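Local atomic coordinates of chloroplastic group IIB intron splicing facilitator CRS2, chloroplastic (PDB entry 1RYB), a protein that is required for splicing group IIB introns in chloroplasts, working in complexes with CAF1 or CAF2, and belongs to the peptidyl-tRNA hydrolase family without having that activity. Residues Lys29-Met41 with Phe162-Ile175. Residues are numbered along the deposited sequence; the frame is centred on the assembly and turned at random.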
# COMPACT_ATOMS: atom_id res chain seq x y z
N LYS A 29 -10.87 15.04 -2.26
CA LYS A 29 -10.71 15.51 -0.90
C LYS A 29 -9.52 14.88 -0.14
O LYS A 29 -8.99 15.48 0.83
CB LYS A 29 -12.02 15.32 -0.16
CG LYS A 29 -12.21 14.07 0.65
CD LYS A 29 -13.27 14.24 1.77
CE LYS A 29 -14.71 13.96 1.32
NZ LYS A 29 -15.72 14.42 2.30
N TYR A 30 -9.14 13.64 -0.58
CA TYR A 30 -8.14 12.81 0.11
C TYR A 30 -6.82 12.82 -0.53
O TYR A 30 -5.83 12.33 0.01
CB TYR A 30 -8.64 11.36 0.30
CG TYR A 30 -9.92 11.32 1.10
CD1 TYR A 30 -9.87 11.63 2.46
CD2 TYR A 30 -11.14 10.98 0.51
CE1 TYR A 30 -11.01 11.52 3.24
CE2 TYR A 30 -12.32 10.93 1.26
CZ TYR A 30 -12.24 11.23 2.62
OH TYR A 30 -13.37 11.19 3.41
N TYR A 31 -6.80 13.41 -1.66
CA TYR A 31 -5.60 13.42 -2.40
C TYR A 31 -4.51 14.09 -1.62
O TYR A 31 -4.71 15.15 -1.11
CB TYR A 31 -5.83 14.09 -3.80
CG TYR A 31 -4.59 14.10 -4.67
CD1 TYR A 31 -4.29 13.05 -5.55
CD2 TYR A 31 -3.65 15.13 -4.53
CE1 TYR A 31 -3.10 13.04 -6.30
CE2 TYR A 31 -2.46 15.12 -5.25
CZ TYR A 31 -2.18 14.08 -6.13
OH TYR A 31 -0.99 14.07 -6.85
N GLY A 32 -3.34 13.45 -1.50
CA GLY A 32 -2.22 14.05 -0.82
C GLY A 32 -2.23 13.91 0.69
O GLY A 32 -1.26 14.29 1.35
N THR A 33 -3.32 13.34 1.22
CA THR A 33 -3.44 13.15 2.66
C THR A 33 -2.58 12.00 3.15
O THR A 33 -2.21 11.10 2.40
CB THR A 33 -4.89 13.05 3.09
OG1 THR A 33 -5.46 11.87 2.58
CG2 THR A 33 -5.74 14.27 2.59
N ARG A 34 -2.19 12.08 4.38
CA ARG A 34 -1.26 11.07 4.94
C ARG A 34 -1.79 9.64 4.82
O ARG A 34 -1.02 8.69 4.48
CB ARG A 34 -0.93 11.35 6.40
CG ARG A 34 -0.26 12.74 6.55
CD ARG A 34 0.39 12.86 7.96
NE ARG A 34 1.16 14.11 8.20
CZ ARG A 34 0.59 15.29 8.53
NH1 ARG A 34 -0.74 15.40 8.64
NH2 ARG A 34 1.39 16.39 8.69
N HIS A 35 -3.06 9.48 5.13
CA HIS A 35 -3.68 8.15 5.04
C HIS A 35 -3.77 7.63 3.59
O HIS A 35 -4.12 6.48 3.38
CB HIS A 35 -5.11 8.25 5.62
CG HIS A 35 -5.62 7.08 6.46
ND1 HIS A 35 -4.79 6.24 7.13
CD2 HIS A 35 -6.89 6.72 6.75
CE1 HIS A 35 -5.53 5.37 7.78
NE2 HIS A 35 -6.81 5.62 7.54
N ASN A 36 -3.46 8.46 2.60
CA ASN A 36 -3.45 8.02 1.20
C ASN A 36 -2.07 7.74 0.67
O ASN A 36 -1.90 7.54 -0.51
CB ASN A 36 -4.06 9.10 0.30
CG ASN A 36 -5.55 8.86 0.12
OD1 ASN A 36 -6.26 8.37 1.01
ND2 ASN A 36 -6.05 9.07 -1.07
N VAL A 37 -1.00 7.78 1.50
CA VAL A 37 0.31 7.60 0.95
C VAL A 37 0.48 6.26 0.27
O VAL A 37 1.31 6.15 -0.59
CB VAL A 37 1.39 7.90 2.03
CG1 VAL A 37 1.45 6.84 3.14
CG2 VAL A 37 2.79 8.19 1.46
N GLY A 38 -0.24 5.23 0.69
CA GLY A 38 -0.16 3.98 -0.05
C GLY A 38 -0.58 4.13 -1.49
O GLY A 38 -0.06 3.48 -2.41
N PHE A 39 -1.57 4.95 -1.71
CA PHE A 39 -2.00 5.27 -3.09
C PHE A 39 -0.82 5.93 -3.87
O PHE A 39 -0.52 5.61 -5.04
CB PHE A 39 -3.15 6.30 -3.04
CG PHE A 39 -4.57 5.72 -2.95
CD1 PHE A 39 -4.81 4.38 -2.62
CD2 PHE A 39 -5.66 6.54 -3.25
CE1 PHE A 39 -6.13 3.91 -2.58
CE2 PHE A 39 -6.99 6.09 -3.21
CZ PHE A 39 -7.21 4.77 -2.86
N GLU A 40 -0.11 6.87 -3.21
CA GLU A 40 1.02 7.51 -3.88
C GLU A 40 2.05 6.51 -4.30
O GLU A 40 2.65 6.60 -5.36
CB GLU A 40 1.68 8.56 -2.93
CG GLU A 40 0.73 9.78 -2.62
CD GLU A 40 1.51 10.88 -1.92
OE1 GLU A 40 1.16 11.40 -0.89
OE2 GLU A 40 2.69 11.07 -2.41
N MET A 41 2.36 5.55 -3.41
CA MET A 41 3.39 4.54 -3.73
C MET A 41 2.98 3.70 -4.91
O MET A 41 3.78 3.45 -5.80
CB MET A 41 3.70 3.62 -2.52
CG MET A 41 4.86 2.65 -2.75
SD MET A 41 6.45 3.50 -2.86
CE MET A 41 6.77 3.87 -1.11
N PHE A 162 -5.06 14.25 11.77
CA PHE A 162 -3.71 14.12 11.31
C PHE A 162 -3.67 13.21 10.08
O PHE A 162 -2.97 13.49 9.12
CB PHE A 162 -2.90 13.51 12.46
CG PHE A 162 -1.48 13.21 12.13
CD1 PHE A 162 -0.57 14.23 11.85
CD2 PHE A 162 -1.05 11.88 12.10
CE1 PHE A 162 0.76 13.98 11.53
CE2 PHE A 162 0.29 11.60 11.80
CZ PHE A 162 1.18 12.65 11.51
N LEU A 163 -4.45 12.18 10.09
CA LEU A 163 -4.44 11.27 8.94
C LEU A 163 -4.96 11.88 7.74
O LEU A 163 -4.61 11.50 6.61
CB LEU A 163 -5.24 9.98 9.18
CG LEU A 163 -4.71 9.08 10.29
CD1 LEU A 163 -5.76 7.95 10.57
CD2 LEU A 163 -3.35 8.47 9.93
N LEU A 164 -5.91 12.77 7.96
CA LEU A 164 -6.65 13.30 6.90
C LEU A 164 -6.22 14.64 6.48
O LEU A 164 -6.95 15.31 5.75
CB LEU A 164 -8.17 13.30 7.21
CG LEU A 164 -8.74 11.93 7.49
CD1 LEU A 164 -10.26 12.09 7.66
CD2 LEU A 164 -8.44 10.92 6.36
N GLN A 165 -4.99 14.96 6.82
CA GLN A 165 -4.28 16.21 6.42
C GLN A 165 -3.12 15.92 5.53
O GLN A 165 -2.67 14.80 5.41
CB GLN A 165 -3.78 16.97 7.63
CG GLN A 165 -4.91 17.93 8.10
CD GLN A 165 -5.00 19.14 7.17
OE1 GLN A 165 -5.81 20.06 7.38
NE2 GLN A 165 -4.14 19.14 6.12
N LYS A 166 -2.69 16.91 4.82
CA LYS A 166 -1.58 16.73 3.89
C LYS A 166 -0.25 16.76 4.64
O LYS A 166 -0.14 17.25 5.76
CB LYS A 166 -1.66 17.85 2.87
CG LYS A 166 -2.88 17.63 1.94
CD LYS A 166 -2.78 18.31 0.56
CE LYS A 166 -4.13 18.43 -0.18
NZ LYS A 166 -4.02 18.96 -1.56
N PHE A 167 0.79 16.27 4.01
CA PHE A 167 2.06 16.30 4.63
C PHE A 167 2.55 17.73 4.62
O PHE A 167 2.30 18.45 3.64
CB PHE A 167 3.04 15.48 3.78
CG PHE A 167 2.82 13.98 3.87
CD1 PHE A 167 2.22 13.29 2.82
CD2 PHE A 167 3.17 13.27 5.03
CE1 PHE A 167 2.11 11.88 2.88
CE2 PHE A 167 3.05 11.88 5.11
CZ PHE A 167 2.40 11.21 4.06
N SER A 168 3.33 18.07 5.63
CA SER A 168 4.01 19.38 5.68
C SER A 168 5.02 19.48 4.58
O SER A 168 5.38 18.48 3.93
CB SER A 168 4.65 19.71 7.01
OG SER A 168 5.78 18.89 7.23
N SER A 169 5.51 20.69 4.34
CA SER A 169 6.50 20.86 3.30
C SER A 169 7.69 19.99 3.54
O SER A 169 8.29 19.39 2.60
CB SER A 169 7.01 22.31 3.32
OG SER A 169 6.05 23.19 2.83
N GLU A 170 8.10 19.95 4.81
CA GLU A 170 9.30 19.19 5.11
C GLU A 170 9.05 17.68 4.97
O GLU A 170 9.88 16.96 4.44
CB GLU A 170 9.89 19.55 6.48
CG GLU A 170 10.24 21.07 6.62
CD GLU A 170 9.03 21.96 6.76
OE1 GLU A 170 7.94 21.56 7.11
OE2 GLU A 170 9.28 23.20 6.44
N GLU A 171 7.85 17.24 5.43
CA GLU A 171 7.43 15.82 5.39
C GLU A 171 7.39 15.37 4.02
O GLU A 171 7.86 14.28 3.69
CB GLU A 171 6.07 15.65 6.03
CG GLU A 171 6.25 15.75 7.55
CD GLU A 171 4.95 16.00 8.25
OE1 GLU A 171 3.89 16.00 7.67
OE2 GLU A 171 5.07 16.10 9.56
N ARG A 172 6.92 16.24 3.19
CA ARG A 172 6.79 15.94 1.77
C ARG A 172 8.11 15.54 1.10
O ARG A 172 8.18 14.63 0.28
CB ARG A 172 6.05 17.09 1.09
CG ARG A 172 6.03 17.04 -0.42
CD ARG A 172 5.78 15.64 -0.93
NE ARG A 172 4.39 15.27 -0.76
CZ ARG A 172 3.83 14.03 -1.09
NH1 ARG A 172 4.48 13.01 -1.58
NH2 ARG A 172 2.55 13.84 -0.87
N VAL A 173 9.16 16.24 1.43
CA VAL A 173 10.44 15.97 0.83
C VAL A 173 10.89 14.57 1.24
O VAL A 173 11.47 13.79 0.46
CB VAL A 173 11.44 17.03 1.35
CG1 VAL A 173 12.88 16.62 1.07
CG2 VAL A 173 11.19 18.39 0.68
N GLN A 174 10.58 14.21 2.46
CA GLN A 174 10.98 12.89 2.88
C GLN A 174 10.08 11.84 2.27
O GLN A 174 10.51 10.73 1.94
CB GLN A 174 10.88 12.78 4.36
CG GLN A 174 11.87 13.67 5.13
CD GLN A 174 11.55 13.78 6.60
OE1 GLN A 174 10.36 13.70 7.05
NE2 GLN A 174 12.55 14.18 7.33
N ILE A 175 8.82 12.15 2.14
CA ILE A 175 7.92 11.12 1.54
C ILE A 175 8.35 10.87 0.09
O ILE A 175 8.42 9.76 -0.40
CB ILE A 175 6.44 11.55 1.57
CG1 ILE A 175 5.88 11.62 3.01
CG2 ILE A 175 5.65 10.64 0.68
CD1 ILE A 175 6.03 10.34 3.84
O HOH W 1 0.78 15.75 0.72
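R34 and E171 form the salt bridge at the middle of this contact: R34 NH2 lies 2.7 Å from E171 OE1, on the syn lone pair, with guanidinium and carboxylate planes 71° apart. The same OE1 accepts S168 N from above the carboxylate, and E171 N returns a bond to S168 OG, so the capping box that starts helix 169-192 also fixes the oxygen R34 uses. At the other end of the guanidinium, NH1 donates in plane to a lone pair of F162 O at 3.0 Å. The F162 ring lies over one guanidinium face, the planes only 18° apart, and K166 O sits above the opposite face. R34 CG, anti to the carbonyl carbon (chi1 -60°), lies over the F167 ring; from there the extended chain carries CD over the F162 ring, both as CH-pi contacts, and the guanidinium on to E171. Replacing this arginine with alanine would probably leave the E171 carboxylate without its cationic mate and F162 O without the NH1 donor, and open a gap between the two phenylalanine rings.

The second salt bridge is end-on: R172 NH1 donates to E40 OE2 and NH2 to E40 OE1, each at 2.8 Å, and D176 also pairs with NH1. A water joins R172 NH2 to G32 O. Backbone bonds tie the two segments nearby, from R34 N to Q165 O and from H35 N to L163 O, each 2.9 Å.

Farther out, L163 CD1 sits over the centre of the H35 ring, 3.8 Å from CE1, while H35 ND1 is hydrogen-bonded to D107; by similarity H35 corresponds to the family's proton acceptor and D107 to the residue stabilising its basic form, although CRS2 has no hydrolase activity. V37 CG2 packs on I175 CG2 and F167 CZ. The contact thus joins the loop and 3-10 segment leading into helix 37-48, and its first turns, to the end of helix 159-163, the linker after it and the start of helix 169-192, with V37 and L163 also touching strand 102-108 at D107.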